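TRAP dicarboxylate transporter-DctP subunit (PDB 4NHB) binds sn-glycerol-3-phosphate in the periplasm and probably delivers it to the membrane components of a TRAP transporter. Local coordinates at residues I31-M36 with I45-F50; E107-F112 with K307-L312; D128-G133 with Q321-S326; F150-S155 with I228-H233. One frame throughout, in Å; residues are numbered along the deposited sequence.

Contact 1: residues I31-M36 with I45-F50; sequences IKMAGM and IGMHLF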
loop_
_atom_site.group_PDB
_atom_site.type_symbol
_atom_site.label_atom_id
_atom_site.label_comp_id
_atom_site.label_asym_id
_atom_site.label_seq_id
_atom_site.Cartn_x
_atom_site.Cartn_y
_atom_site.Cartn_z
ATOM N N ILE A 31 -9.468 -13.955 -15.741
ATOM C CA ILE A 31 -9.573 -12.972 -14.651
ATOM C C ILE A 31 -8.746 -11.704 -14.942
ATOM O O ILE A 31 -7.539 -11.766 -15.144
ATOM C CB ILE A 31 -9.107 -13.588 -13.307
ATOM C CG1 ILE A 31 -10.078 -14.684 -12.855
ATOM C CG2 ILE A 31 -8.974 -12.526 -12.239
ATOM C CD1 ILE A 31 -9.610 -15.452 -11.616
ATOM N N LYS A 32 -9.413 -10.564 -14.968
ATOM C CA LYS A 32 -8.763 -9.297 -15.231
ATOM C C LYS A 32 -8.508 -8.643 -13.894
ATOM O O LYS A 32 -9.406 -8.556 -13.070
ATOM C CB LYS A 32 -9.668 -8.400 -16.040
ATOM C CG LYS A 32 -10.340 -9.066 -17.240
ATOM C CD LYS A 32 -9.680 -8.676 -18.516
ATOM C CE LYS A 32 -10.222 -9.482 -19.697
ATOM N NZ LYS A 32 -11.093 -8.673 -20.584
ATOM N N MET A 33 -7.264 -8.229 -13.683
ATOM C CA MET A 33 -6.825 -7.567 -12.486
ATOM C C MET A 33 -6.148 -6.259 -12.825
ATOM O O MET A 33 -5.193 -6.227 -13.608
ATOM C CB MET A 33 -5.787 -8.426 -11.775
ATOM C CG MET A 33 -5.487 -7.994 -10.374
ATOM S SD MET A 33 -4.128 -8.936 -9.684
ATOM C CE MET A 33 -4.675 -10.625 -9.807
ATOM N N ALA A 34 -6.596 -5.195 -12.194
ATOM C CA ALA A 34 -5.971 -3.897 -12.389
ATOM C C ALA A 34 -5.165 -3.511 -11.175
ATOM O O ALA A 34 -5.476 -3.901 -10.053
ATOM C CB ALA A 34 -7.019 -2.849 -12.636
ATOM N N GLY A 35 -4.136 -2.713 -11.417
ATOM C CA GLY A 35 -3.352 -2.117 -10.354
ATOM C C GLY A 35 -2.845 -0.749 -10.714
ATOM O O GLY A 35 -3.209 -0.205 -11.761
ATOM N N MET A 36 -1.982 -0.214 -9.850
ATOM C CA MET A 36 -1.678 1.211 -9.852
ATOM C C MET A 36 -0.193 1.446 -9.903
ATOM O O MET A 36 0.238 2.607 -9.899
ATOM C CB MET A 36 -2.266 1.908 -8.601
ATOM C CG MET A 36 -1.670 1.416 -7.301
ATOM S SD MET A 36 -2.303 2.342 -5.838
ATOM C CE MET A 36 -1.456 3.910 -6.058
ATOM N N ILE A 45 4.657 -7.116 -9.062
ATOM C CA ILE A 45 5.287 -8.426 -8.907
ATOM C C ILE A 45 4.305 -9.410 -8.240
ATOM O O ILE A 45 4.133 -10.540 -8.683
ATOM C CB ILE A 45 6.540 -8.311 -8.034
ATOM C CG1 ILE A 45 7.572 -7.392 -8.701
ATOM C CG2 ILE A 45 7.112 -9.707 -7.770
ATOM C CD1 ILE A 45 8.701 -6.951 -7.763
ATOM N N GLY A 46 3.658 -8.943 -7.179
ATOM C CA GLY A 46 2.630 -9.688 -6.486
ATOM C C GLY A 46 1.520 -10.185 -7.385
ATOM O O GLY A 46 1.135 -11.348 -7.309
ATOM N N MET A 47 1.005 -9.299 -8.223
ATOM C CA MET A 47 -0.078 -9.598 -9.150
ATOM C C MET A 47 0.288 -10.701 -10.110
ATOM O O MET A 47 -0.490 -11.651 -10.330
ATOM C CB MET A 47 -0.391 -8.317 -9.942
ATOM C CG MET A 47 -1.003 -7.234 -9.041
ATOM S SD MET A 47 -0.975 -5.578 -9.777
ATOM C CE MET A 47 -2.362 -5.825 -10.835
ATOM N N HIS A 48 1.467 -10.589 -10.689
ATOM C CA HIS A 48 1.916 -11.597 -11.636
ATOM C C HIS A 48 2.110 -12.945 -10.937
ATOM O O HIS A 48 1.742 -13.997 -11.480
ATOM C CB HIS A 48 3.223 -11.175 -12.308
ATOM C CG HIS A 48 3.077 -10.055 -13.299
ATOM N ND1 HIS A 48 2.348 -10.175 -14.464
ATOM C CD2 HIS A 48 3.563 -8.790 -13.287
ATOM C CE1 HIS A 48 2.397 -9.032 -15.128
ATOM N NE2 HIS A 48 3.124 -8.175 -14.430
ATOM N N LEU A 49 2.690 -12.920 -9.737
ATOM C CA LEU A 49 2.967 -14.164 -9.029
ATOM C C LEU A 49 1.635 -14.822 -8.722
ATOM O O LEU A 49 1.498 -16.026 -8.907
ATOM C CB LEU A 49 3.786 -13.978 -7.731
ATOM C CG LEU A 49 5.251 -13.551 -7.767
ATOM C CD1 LEU A 49 5.729 -13.138 -6.363
ATOM C CD2 LEU A 49 6.110 -14.677 -8.318
ATOM N N PHE A 50 0.652 -14.046 -8.264
ATOM C CA PHE A 50 -0.689 -14.605 -8.058
ATOM C C PHE A 50 -1.208 -15.289 -9.304
ATOM O O PHE A 50 -1.839 -16.361 -9.228
ATOM C CB PHE A 50 -1.692 -13.539 -7.659
ATOM C CG PHE A 50 -3.126 -13.980 -7.770
ATOM C CD1 PHE A 50 -3.761 -14.584 -6.700
ATOM C CD2 PHE A 50 -3.835 -13.779 -8.938
ATOM C CE1 PHE A 50 -5.094 -14.976 -6.776
ATOM C CE2 PHE A 50 -5.161 -14.195 -9.032
ATOM C CZ PHE A 50 -5.794 -14.774 -7.946
#
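M33 of strand 31-34 meets M47 and F50 of helix 45-50 through apolar packing, sulfur against methylene and methyl against ring. M33 SD lies 3.6 Å from M47 CG, and M33 CE comes within 3.4 Å of F50 CD2 at an oblique angle to the ring. The M33 chain leaves the strand with CG anti to the backbone N (chi1 -167°) and bends only at its last torsion, which turns the methyl to the phenyl group. A second kind of packing sets a side chain against backbone: M47 CE, swung round by its own terminal bend, rests 3.6 Å from G35 N. Glycine suits this place: with no side chain it leaves the backbone open to the M47 thioether. Hydrogen bonds play no part between the two segments, whose axes run nearly antiparallel (170°). This is the strand-helix layer of the beta-alpha-beta unit formed by strand 30-34, helix 42-57 and strand 63-67, and the loop just past the first strand carries M36 into the sn-glycerol-3-phosphate pocket. L240 of strand 235-243 touches M33, M47 and F50. Built of flexible thioethers and one ring, the contact depends on close fit and exclusion of water, not on directional bonds.

Contact 2: residues E107-F112 with K307-L312; sequences ETPMLF and KRSWKL. With G3P (sn-glycerol-3-phosphate), chain P.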
loop_
_atom_site.group_PDB
_atom_site.type_symbol
_atom_site.label_atom_id
_atom_site.label_comp_id
_atom_site.label_asym_id
_atom_site.label_seq_id
_atom_site.Cartn_x
_atom_site.Cartn_y
_atom_site.Cartn_z
ATOM N N GLU A 107 -2.545 0.980 7.502
ATOM C CA GLU A 107 -1.381 1.868 7.443
ATOM C C GLU A 107 -1.302 2.881 8.618
ATOM O O GLU A 107 -0.842 3.989 8.454
ATOM C CB GLU A 107 -1.351 2.576 6.067
ATOM C CG GLU A 107 -1.182 1.610 4.923
ATOM C CD GLU A 107 -1.111 2.237 3.536
ATOM O OE1 GLU A 107 -1.550 3.399 3.358
ATOM O OE2 GLU A 107 -0.617 1.530 2.606
ATOM N N THR A 108 -1.729 2.448 9.808
ATOM C CA THR A 108 -1.661 3.251 11.048
ATOM C C THR A 108 -0.263 3.768 11.243
ATOM O O THR A 108 0.704 2.983 11.302
ATOM C CB THR A 108 -2.046 2.381 12.281
ATOM O OG1 THR A 108 -3.375 1.902 12.135
ATOM C CG2 THR A 108 -1.921 3.147 13.603
ATOM N N PRO A 109 -0.108 5.104 11.291
ATOM C CA PRO A 109 1.257 5.599 11.427
ATOM C C PRO A 109 1.883 5.163 12.745
ATOM O O PRO A 109 1.184 5.076 13.738
ATOM C CB PRO A 109 1.084 7.117 11.363
ATOM C CG PRO A 109 -0.174 7.325 10.563
ATOM C CD PRO A 109 -1.056 6.176 10.941
ATOM N N MET A 110 3.167 4.862 12.733
ATOM C CA MET A 110 3.887 4.545 13.970
ATOM C C MET A 110 3.385 3.295 14.667
ATOM O O MET A 110 3.511 3.178 15.884
ATOM C CB MET A 110 3.737 5.703 14.965
ATOM C CG MET A 110 4.081 7.041 14.404
ATOM S SD MET A 110 5.728 7.008 13.706
ATOM C CE MET A 110 6.643 6.046 14.918
ATOM N N LEU A 111 2.782 2.372 13.943
ATOM C CA LEU A 111 2.180 1.235 14.644
ATOM C C LEU A 111 3.112 0.018 14.739
ATOM O O LEU A 111 3.127 -0.679 15.764
ATOM C CB LEU A 111 0.868 0.846 14.002
ATOM C CG LEU A 111 0.187 -0.325 14.728
ATOM C CD1 LEU A 111 -0.171 0.006 16.185
ATOM C CD2 LEU A 111 -1.035 -0.776 13.966
ATOM N N PHE A 112 3.873 -0.240 13.673
ATOM C CA PHE A 112 4.737 -1.416 13.605
ATOM C C PHE A 112 6.210 -1.102 13.746
ATOM O O PHE A 112 6.709 -0.169 13.154
ATOM C CB PHE A 112 4.500 -2.164 12.286
ATOM C CG PHE A 112 3.072 -2.574 12.097
ATOM C CD1 PHE A 112 2.471 -3.460 13.002
ATOM C CD2 PHE A 112 2.311 -2.042 11.069
ATOM C CE1 PHE A 112 1.144 -3.836 12.870
ATOM C CE2 PHE A 112 0.975 -2.420 10.922
ATOM C CZ PHE A 112 0.394 -3.319 11.833
ATOM N N LYS A 307 1.238 9.837 16.470
ATOM C CA LYS A 307 0.336 9.530 17.580
ATOM C C LYS A 307 -0.940 10.407 17.556
ATOM O O LYS A 307 -2.043 9.880 17.673
ATOM C CB LYS A 307 1.051 9.669 18.925
ATOM C CG LYS A 307 2.196 8.669 19.214
ATOM C CD LYS A 307 1.968 7.310 18.568
ATOM C CE LYS A 307 2.584 6.139 19.355
ATOM N NZ LYS A 307 3.934 6.408 19.897
ATOM N N ARG A 308 -0.800 11.721 17.348
ATOM C CA ARG A 308 -1.984 12.594 17.245
ATOM C C ARG A 308 -2.928 12.135 16.139
ATOM O O ARG A 308 -4.158 12.185 16.268
ATOM C CB ARG A 308 -1.593 14.055 16.963
ATOM C CG ARG A 308 -0.980 14.815 18.119
ATOM C CD ARG A 308 -0.899 16.314 17.836
ATOM N NE ARG A 308 0.057 16.657 16.784
ATOM C CZ ARG A 308 1.366 16.827 16.957
ATOM N NH1 ARG A 308 1.912 16.689 18.154
ATOM N NH2 ARG A 308 2.140 17.141 15.921
ATOM N N SER A 309 -2.344 11.705 15.025
ATOM C CA SER A 309 -3.147 11.359 13.863
ATOM C C SER A 309 -4.081 10.177 14.140
ATOM O O SER A 309 -5.028 9.968 13.401
ATOM C CB SER A 309 -2.260 11.081 12.624
ATOM O OG SER A 309 -1.317 10.032 12.823
ATOM N N TRP A 310 -3.833 9.415 15.203
ATOM C CA TRP A 310 -4.747 8.327 15.540
ATOM C C TRP A 310 -6.153 8.814 15.918
ATOM O O TRP A 310 -7.100 8.027 15.889
ATOM C CB TRP A 310 -4.178 7.443 16.654
ATOM C CG TRP A 310 -2.901 6.732 16.279
ATOM C CD1 TRP A 310 -2.167 6.906 15.131
ATOM C CD2 TRP A 310 -2.196 5.767 17.064
ATOM N NE1 TRP A 310 -1.060 6.085 15.152
ATOM C CE2 TRP A 310 -1.065 5.372 16.326
ATOM C CE3 TRP A 310 -2.428 5.181 18.308
ATOM C CZ2 TRP A 310 -0.155 4.431 16.808
ATOM C CZ3 TRP A 310 -1.533 4.252 18.779
ATOM C CH2 TRP A 310 -0.406 3.885 18.033
ATOM N N LYS A 311 -6.315 10.093 16.266
ATOM C CA LYS A 311 -7.665 10.589 16.538
ATOM C C LYS A 311 -8.531 10.314 15.319
ATOM O O LYS A 311 -9.706 9.963 15.434
ATOM C CB LYS A 311 -7.683 12.090 16.862
ATOM C CG LYS A 311 -9.094 12.694 16.957
ATOM C CD LYS A 311 -9.060 14.236 17.069
ATOM C CE LYS A 311 -10.417 14.920 16.738
ATOM N NZ LYS A 311 -11.553 14.475 17.618
ATOM N N LEU A 312 -7.945 10.458 14.131
ATOM C CA LEU A 312 -8.697 10.159 12.929
ATOM C C LEU A 312 -9.371 8.790 13.059
ATOM O O LEU A 312 -10.525 8.628 12.669
ATOM C CB LEU A 312 -7.798 10.189 11.673
ATOM C CG LEU A 312 -8.404 9.516 10.438
ATOM C CD1 LEU A 312 -9.657 10.281 10.049
ATOM C CD2 LEU A 312 -7.399 9.438 9.255
HETATM O O1 G3P P . -2.050 2.258 0.385
HETATM C C1 G3P P . -2.144 3.607 0.035
HETATM C C2 G3P P . -0.933 4.014 -0.815
HETATM O O2 G3P P . -0.889 3.212 -1.964
HETATM C C3 G3P P . -1.063 5.494 -1.212
HETATM O O1P G3P P . 0.207 6.016 -1.435
HETATM O O4P G3P P . 0.818 4.703 -3.392
HETATM O O2P G3P P . -0.360 6.934 -3.723
HETATM O O3P G3P P . 2.025 6.886 -2.996
HETATM P P G3P P . 0.692 6.143 -2.984
#
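The W310 indole turns its pyrrole N-H edge to P109 O, while T108 CG2 sits above the ring near its rim. From CB the ring is carried by a first torsion that sets CG anti to the carbonyl carbon (chi1 -63°), and the nearly eclipsed second torsion then turns the pyrrole side to the 107-112 loop. CD1 passes 4.1 Å from T108 CG2. The next atom, NE1, gives the polar bond of the contact, 2.8 Å to P109 O, with an N-H...O angle of 147° and the oxygen in the ring plane. The T108 methyl, CG2, is 3.4 Å from NE1, and K307 CD lies on the opposite side of the ring, also near the rim. Further out, CZ2 has M110 O at its edge, 4.0 Å away, and CH2 at the far end meets L111 CD1 at 4.3 Å. Tryptophan suits the place because it joins one N-H donor to a broad apolar surface. Beside it, P109 CG packs 3.7 Å from S309 OG, a hydroxyl bonded to G306 O. The loop makes a type II beta turn from T108 to L111, and just before it E107 OE2 accepts a 2.7 Å hydrogen bond from O1 of sn-glycerol-3-phosphate. C-terminal helices thus stand behind the loop that carries E107 into the solute-binding site of a family 7 periplasmic protein.

Contact 3: residues D128-G133 with Q321-S326; sequences DLINEG and QAILDS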
loop_
_atom_site.group_PDB
_atom_site.type_symbol
_atom_site.label_atom_id
_atom_site.label_comp_id
_atom_site.label_asym_id
_atom_site.label_seq_id
_atom_site.Cartn_x
_atom_site.Cartn_y
_atom_site.Cartn_z
ATOM N N ASP A 128 -7.898 -9.491 10.576
ATOM C CA ASP A 128 -9.266 -9.974 10.758
ATOM C C ASP A 128 -10.164 -8.869 11.317
ATOM O O ASP A 128 -11.254 -8.646 10.795
ATOM C CB ASP A 128 -9.305 -11.182 11.700
ATOM C CG ASP A 128 -8.728 -12.438 11.075
ATOM O OD1 ASP A 128 -8.341 -12.414 9.895
ATOM O OD2 ASP A 128 -8.646 -13.461 11.783
ATOM N N LEU A 129 -9.691 -8.157 12.347
ATOM C CA LEU A 129 -10.497 -7.097 12.960
ATOM C C LEU A 129 -10.778 -5.978 11.964
ATOM O O LEU A 129 -11.884 -5.478 11.899
ATOM C CB LEU A 129 -9.825 -6.528 14.214
ATOM C CG LEU A 129 -9.820 -7.501 15.394
ATOM C CD1 LEU A 129 -8.817 -7.084 16.445
ATOM C CD2 LEU A 129 -11.223 -7.532 15.968
ATOM N N ILE A 130 -9.776 -5.619 11.170
ATOM C CA ILE A 130 -9.905 -4.524 10.220
ATOM C C ILE A 130 -10.874 -4.884 9.097
ATOM O O ILE A 130 -11.610 -4.043 8.618
ATOM C CB ILE A 130 -8.517 -4.166 9.598
ATOM C CG1 ILE A 130 -7.722 -3.280 10.562
ATOM C CG2 ILE A 130 -8.739 -3.553 8.249
ATOM C CD1 ILE A 130 -6.169 -3.296 10.369
ATOM N N ASN A 131 -10.841 -6.151 8.685
ATOM C CA ASN A 131 -11.603 -6.640 7.567
ATOM C C ASN A 131 -13.018 -7.067 7.890
ATOM O O ASN A 131 -13.830 -7.252 6.978
ATOM C CB ASN A 131 -10.849 -7.794 6.934
ATOM C CG ASN A 131 -11.093 -7.899 5.454
ATOM O OD1 ASN A 131 -11.641 -8.903 4.980
ATOM N ND2 ASN A 131 -10.712 -6.858 4.703
ATOM N N GLU A 132 -13.330 -7.231 9.175
ATOM C CA GLU A 132 -14.697 -7.570 9.563
ATOM C C GLU A 132 -15.687 -6.569 9.011
ATOM O O GLU A 132 -15.603 -5.386 9.315
ATOM C CB GLU A 132 -14.856 -7.600 11.091
ATOM C CG GLU A 132 -14.939 -8.981 11.651
ATOM C CD GLU A 132 -16.068 -9.758 11.036
ATOM O OE1 GLU A 132 -17.106 -9.132 10.713
ATOM O OE2 GLU A 132 -15.906 -10.984 10.860
ATOM N N GLY A 133 -16.655 -7.045 8.247
ATOM C CA GLY A 133 -17.690 -6.157 7.746
ATOM C C GLY A 133 -17.355 -5.482 6.422
ATOM O O GLY A 133 -18.222 -4.908 5.788
ATOM N N GLN A 321 -9.726 0.955 19.115
ATOM C CA GLN A 321 -8.900 0.504 20.239
ATOM C C GLN A 321 -8.559 -0.971 20.167
ATOM O O GLN A 321 -7.451 -1.379 20.548
ATOM C CB GLN A 321 -9.559 0.797 21.584
ATOM C CG GLN A 321 -8.588 0.630 22.755
ATOM C CD GLN A 321 -7.339 1.482 22.594
ATOM O OE1 GLN A 321 -7.419 2.705 22.504
ATOM N NE2 GLN A 321 -6.184 0.840 22.536
ATOM N N ALA A 322 -9.491 -1.787 19.692
ATOM C CA ALA A 322 -9.269 -3.223 19.669
ATOM C C ALA A 322 -8.244 -3.537 18.593
ATOM O O ALA A 322 -7.363 -4.384 18.759
ATOM C CB ALA A 322 -10.572 -3.962 19.381
ATOM N N ILE A 323 -8.376 -2.832 17.475
ATOM C CA ILE A 323 -7.470 -3.022 16.377
ATOM C C ILE A 323 -6.061 -2.682 16.830
ATOM O O ILE A 323 -5.138 -3.464 16.622
ATOM C CB ILE A 323 -7.929 -2.197 15.132
ATOM C CG1 ILE A 323 -9.228 -2.798 14.587
ATOM C CG2 ILE A 323 -6.846 -2.207 14.010
ATOM C CD1 ILE A 323 -9.919 -1.956 13.574
ATOM N N LEU A 324 -5.894 -1.513 17.447
ATOM C CA LEU A 324 -4.596 -1.075 17.933
ATOM C C LEU A 324 -4.035 -2.087 18.937
ATOM O O LEU A 324 -2.858 -2.476 18.884
ATOM C CB LEU A 324 -4.741 0.296 18.614
ATOM C CG LEU A 324 -5.153 1.476 17.730
ATOM C CD1 LEU A 324 -5.407 2.695 18.570
ATOM C CD2 LEU A 324 -4.086 1.757 16.737
ATOM N N ASP A 325 -4.887 -2.501 19.863
ATOM C CA ASP A 325 -4.511 -3.490 20.869
ATOM C C ASP A 325 -3.995 -4.786 20.235
ATOM O O ASP A 325 -3.032 -5.385 20.741
ATOM C CB ASP A 325 -5.702 -3.830 21.777
ATOM C CG ASP A 325 -5.992 -2.761 22.818
ATOM O OD1 ASP A 325 -5.167 -1.856 23.048
ATOM O OD2 ASP A 325 -7.076 -2.837 23.417
ATOM N N SER A 326 -4.651 -5.252 19.165
ATOM C CA SER A 326 -4.229 -6.500 18.524
ATOM C C SER A 326 -2.852 -6.338 17.905
ATOM O O SER A 326 -2.026 -7.255 17.970
ATOM C CB SER A 326 -5.227 -7.002 17.471
ATOM O OG SER A 326 -5.401 -6.084 16.393
#
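A322 opens a helix-helix contact, in which helix 320-329 near the C-terminus packs on the end of helix 125-131: A322 O lies 3.8 Å from L129 CD1. The small A322 side chain is consistent with this close approach at the exposed side. I323 follows and fills the middle of the interface. Its CG1 touches L129 CB at 3.8 Å, while its CG2 meets I130 CG1 at 3.7 Å, and the side chains of I130 and I323 cross at about a right angle. With CG1 anti to the carbonyl carbon (chi1 -68°) and CG2 anti to the backbone N, the branches of this beta-branched residue diverge, CG1 against L129 and CG2 against I130, which CD1 also approaches. M105 from a loop touches I323 too. One turn on from A322 comes S326, where a small polar residue can be buried because its hydroxyl turns back to its own helix and also bonds T126 OG1. S326 OG donates to I323 O at 2.6 Å, and L129 CD1 lies 3.6 Å from the same OG.

Contact 4: residues F150-S155 with I228-H233; sequences FRHFYS and ISLSGH. With G3P (sn-glycerol-3-phosphate), chain P.
The H152 ring, on one strand of an antiparallel beta ladder between 146-155 and 227-229, carries L230 CD2 over the centre of one face, a CH-pi contact 3.5 Å from the ring centroid, and F150 O on the opposite side, toward the rim. At its edge, near the ring plane, S231 N donates to H152 ND1 over 3.3 Å. F153 has H233 CE1 over a face and S229 O at its edge; the F153 and H233 rings are near parallel (23°) but so far slid that they barely overlap. In the ladder F153 and S229 form a hydrogen-bonded pair, with both bonds 2.9 Å (F153 N to S229 O, S229 N to F153 O), and Y154 and I228 the next, non-hydrogen-bonded pair. Past F153-S229, segment 228-233 continues through G232, whose positive phi suits glycine. G232 N reaches R151 O at 2.8 Å. D210 bonds both R151 NE and H233 NE2, which probably steadies the arginine. Its guanidinium holds the phosphoester by its bridging O1P (R151 NH2, 2.9 Å) and terminal O3P (R151 NH1, 3.1 Å).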
loop_
_atom_site.group_PDB
_atom_site.type_symbol
_atom_site.label_atom_id
_atom_site.label_comp_id
_atom_site.label_asym_id
_atom_site.label_seq_id
_atom_site.Cartn_x
_atom_site.Cartn_y
_atom_site.Cartn_z
ATOM N N PHE A 150 8.141 0.780 3.977
ATOM C CA PHE A 150 8.070 1.969 4.768
ATOM C C PHE A 150 8.269 3.240 3.940
ATOM O O PHE A 150 9.068 3.258 3.014
ATOM C CB PHE A 150 9.110 1.910 5.899
ATOM C CG PHE A 150 8.693 0.996 7.048
ATOM C CD1 PHE A 150 7.800 1.438 8.030
ATOM C CD2 PHE A 150 9.175 -0.301 7.113
ATOM C CE1 PHE A 150 7.409 0.591 9.088
ATOM C CE2 PHE A 150 8.786 -1.161 8.166
ATOM C CZ PHE A 150 7.913 -0.714 9.145
ATOM N N ARG A 151 7.527 4.293 4.299
ATOM C CA ARG A 151 7.599 5.559 3.537
ATOM C C ARG A 151 8.730 6.427 4.074
ATOM O O ARG A 151 8.868 6.581 5.288
ATOM C CB ARG A 151 6.276 6.337 3.611
ATOM C CG ARG A 151 5.022 5.493 3.218
ATOM C CD ARG A 151 3.759 6.346 3.050
ATOM N NE ARG A 151 3.791 7.155 1.834
ATOM C CZ ARG A 151 3.032 6.961 0.759
ATOM N NH1 ARG A 151 3.183 7.733 -0.298
ATOM N NH2 ARG A 151 2.120 6.004 0.716
ATOM N N HIS A 152 9.514 6.984 3.155
ATOM C CA HIS A 152 10.627 7.883 3.452
ATOM C C HIS A 152 10.450 9.165 2.641
ATOM O O HIS A 152 9.904 9.122 1.522
ATOM C CB HIS A 152 11.946 7.210 3.073
ATOM C CG HIS A 152 12.138 5.892 3.745
ATOM N ND1 HIS A 152 12.072 5.758 5.112
ATOM C CD2 HIS A 152 12.342 4.645 3.253
ATOM C CE1 HIS A 152 12.267 4.494 5.439
ATOM N NE2 HIS A 152 12.419 3.790 4.326
ATOM N N PHE A 153 10.909 10.285 3.191
ATOM C CA PHE A 153 10.773 11.569 2.497
ATOM C C PHE A 153 11.727 11.677 1.322
ATOM O O PHE A 153 12.842 11.173 1.370
ATOM C CB PHE A 153 10.982 12.744 3.463
ATOM C CG PHE A 153 9.891 12.876 4.450
ATOM C CD1 PHE A 153 8.701 13.448 4.088
ATOM C CD2 PHE A 153 10.037 12.376 5.736
ATOM C CE1 PHE A 153 7.659 13.552 4.987
ATOM C CE2 PHE A 153 9.012 12.461 6.633
ATOM C CZ PHE A 153 7.817 13.063 6.261
ATOM N N TYR A 154 11.251 12.307 0.250
ATOM C CA TYR A 154 12.095 12.725 -0.849
ATOM C C TYR A 154 11.831 14.235 -1.090
ATOM O O TYR A 154 10.687 14.678 -0.990
ATOM C CB TYR A 154 11.813 11.915 -2.131
ATOM C CG TYR A 154 10.370 11.950 -2.611
ATOM C CD1 TYR A 154 9.939 12.942 -3.476
ATOM C CD2 TYR A 154 9.429 10.983 -2.201
ATOM C CE1 TYR A 154 8.665 12.995 -3.905
ATOM C CE2 TYR A 154 8.151 11.029 -2.639
ATOM C CZ TYR A 154 7.754 12.044 -3.494
ATOM O OH TYR A 154 6.472 12.136 -3.980
ATOM N N SER A 155 12.883 15.005 -1.390
ATOM C CA SER A 155 12.744 16.450 -1.596
ATOM C C SER A 155 13.936 17.066 -2.326
ATOM O O SER A 155 15.006 16.465 -2.428
ATOM C CB SER A 155 12.600 17.155 -0.261
ATOM O OG SER A 155 13.614 16.713 0.608
ATOM N N ILE A 228 16.784 12.124 0.276
ATOM C CA ILE A 228 15.830 11.265 0.956
ATOM C C ILE A 228 16.096 11.290 2.453
ATOM O O ILE A 228 17.264 11.183 2.888
ATOM C CB ILE A 228 15.924 9.826 0.461
ATOM C CG1 ILE A 228 15.226 9.676 -0.899
ATOM C CG2 ILE A 228 15.214 8.904 1.468
ATOM C CD1 ILE A 228 15.901 10.381 -2.057
ATOM N N SER A 229 15.052 11.451 3.252
ATOM C CA SER A 229 15.212 11.324 4.706
ATOM C C SER A 229 14.423 10.111 5.201
ATOM O O SER A 229 13.236 9.976 4.944
ATOM C CB SER A 229 14.800 12.597 5.454
ATOM O OG SER A 229 15.754 13.654 5.287
ATOM N N LEU A 230 15.117 9.212 5.879
ATOM C CA LEU A 230 14.496 8.012 6.399
ATOM C C LEU A 230 13.630 8.379 7.565
ATOM O O LEU A 230 14.085 8.999 8.508
ATOM C CB LEU A 230 15.564 7.014 6.808
ATOM C CG LEU A 230 16.433 6.610 5.625
ATOM C CD1 LEU A 230 17.450 5.555 6.025
ATOM C CD2 LEU A 230 15.589 6.111 4.460
ATOM N N SER A 231 12.353 8.044 7.472
ATOM C CA SER A 231 11.415 8.213 8.559
ATOM C C SER A 231 10.644 6.913 8.865
ATOM O O SER A 231 10.690 6.399 9.985
ATOM C CB SER A 231 10.500 9.342 8.146
ATOM O OG SER A 231 9.340 9.451 8.937
ATOM N N GLY A 232 9.939 6.383 7.873
ATOM C CA GLY A 232 9.225 5.129 8.024
ATOM C C GLY A 232 8.032 5.304 8.922
ATOM O O GLY A 232 7.679 4.414 9.659
ATOM N N HIS A 233 7.419 6.482 8.837
ATOM C CA HIS A 233 6.266 6.853 9.629
ATOM C C HIS A 233 5.035 6.028 9.318
ATOM O O HIS A 233 4.144 5.884 10.158
ATOM C CB HIS A 233 5.958 8.309 9.391
ATOM C CG HIS A 233 6.085 8.712 7.958
ATOM N ND1 HIS A 233 7.302 8.951 7.361
ATOM C CD2 HIS A 233 5.147 8.931 7.004
ATOM C CE1 HIS A 233 7.113 9.288 6.095
ATOM N NE2 HIS A 233 5.818 9.281 5.852
HETATM O O1 G3P P . -2.050 2.258 0.385
HETATM C C1 G3P P . -2.144 3.607 0.035
HETATM C C2 G3P P . -0.933 4.014 -0.815
HETATM O O2 G3P P . -0.889 3.212 -1.964
HETATM C C3 G3P P . -1.063 5.494 -1.212
HETATM O O1P G3P P . 0.207 6.016 -1.435
HETATM O O4P G3P P . 0.818 4.703 -3.392
HETATM O O2P G3P P . -0.360 6.934 -3.723
HETATM O O3P G3P P . 2.025 6.886 -2.996
HETATM P P G3P P . 0.692 6.143 -2.984
HETATM O O HOH W 1 13.925 15.879 3.925
#

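In the fold
Contacts 1 and 3 are buried and apolar across their segments, whereas contacts 2 and 4 are partly buried, use hydrogen bonds between their segments and also hydrogen-bond the ligand, which M36 of contact 1 touches too. Contact 1 stands apart, on the other side of the chain's centre from contacts 2 and 4, though it and contact 4 belong to the same mixed sheet. Contact 1 packs a helix on that sheet; contact 4 joins neighbouring strands within it through backbone bonds. Contacts 2 and 3 are neighbours, drawing on the successive helices 311-316 (contact 2) and 320-329 (contact 3), with L324 packing on W310 and T108. Contact 2 also joins contact 4, where M110 N lies 2.9 Å from H233 O, a probable hydrogen bond.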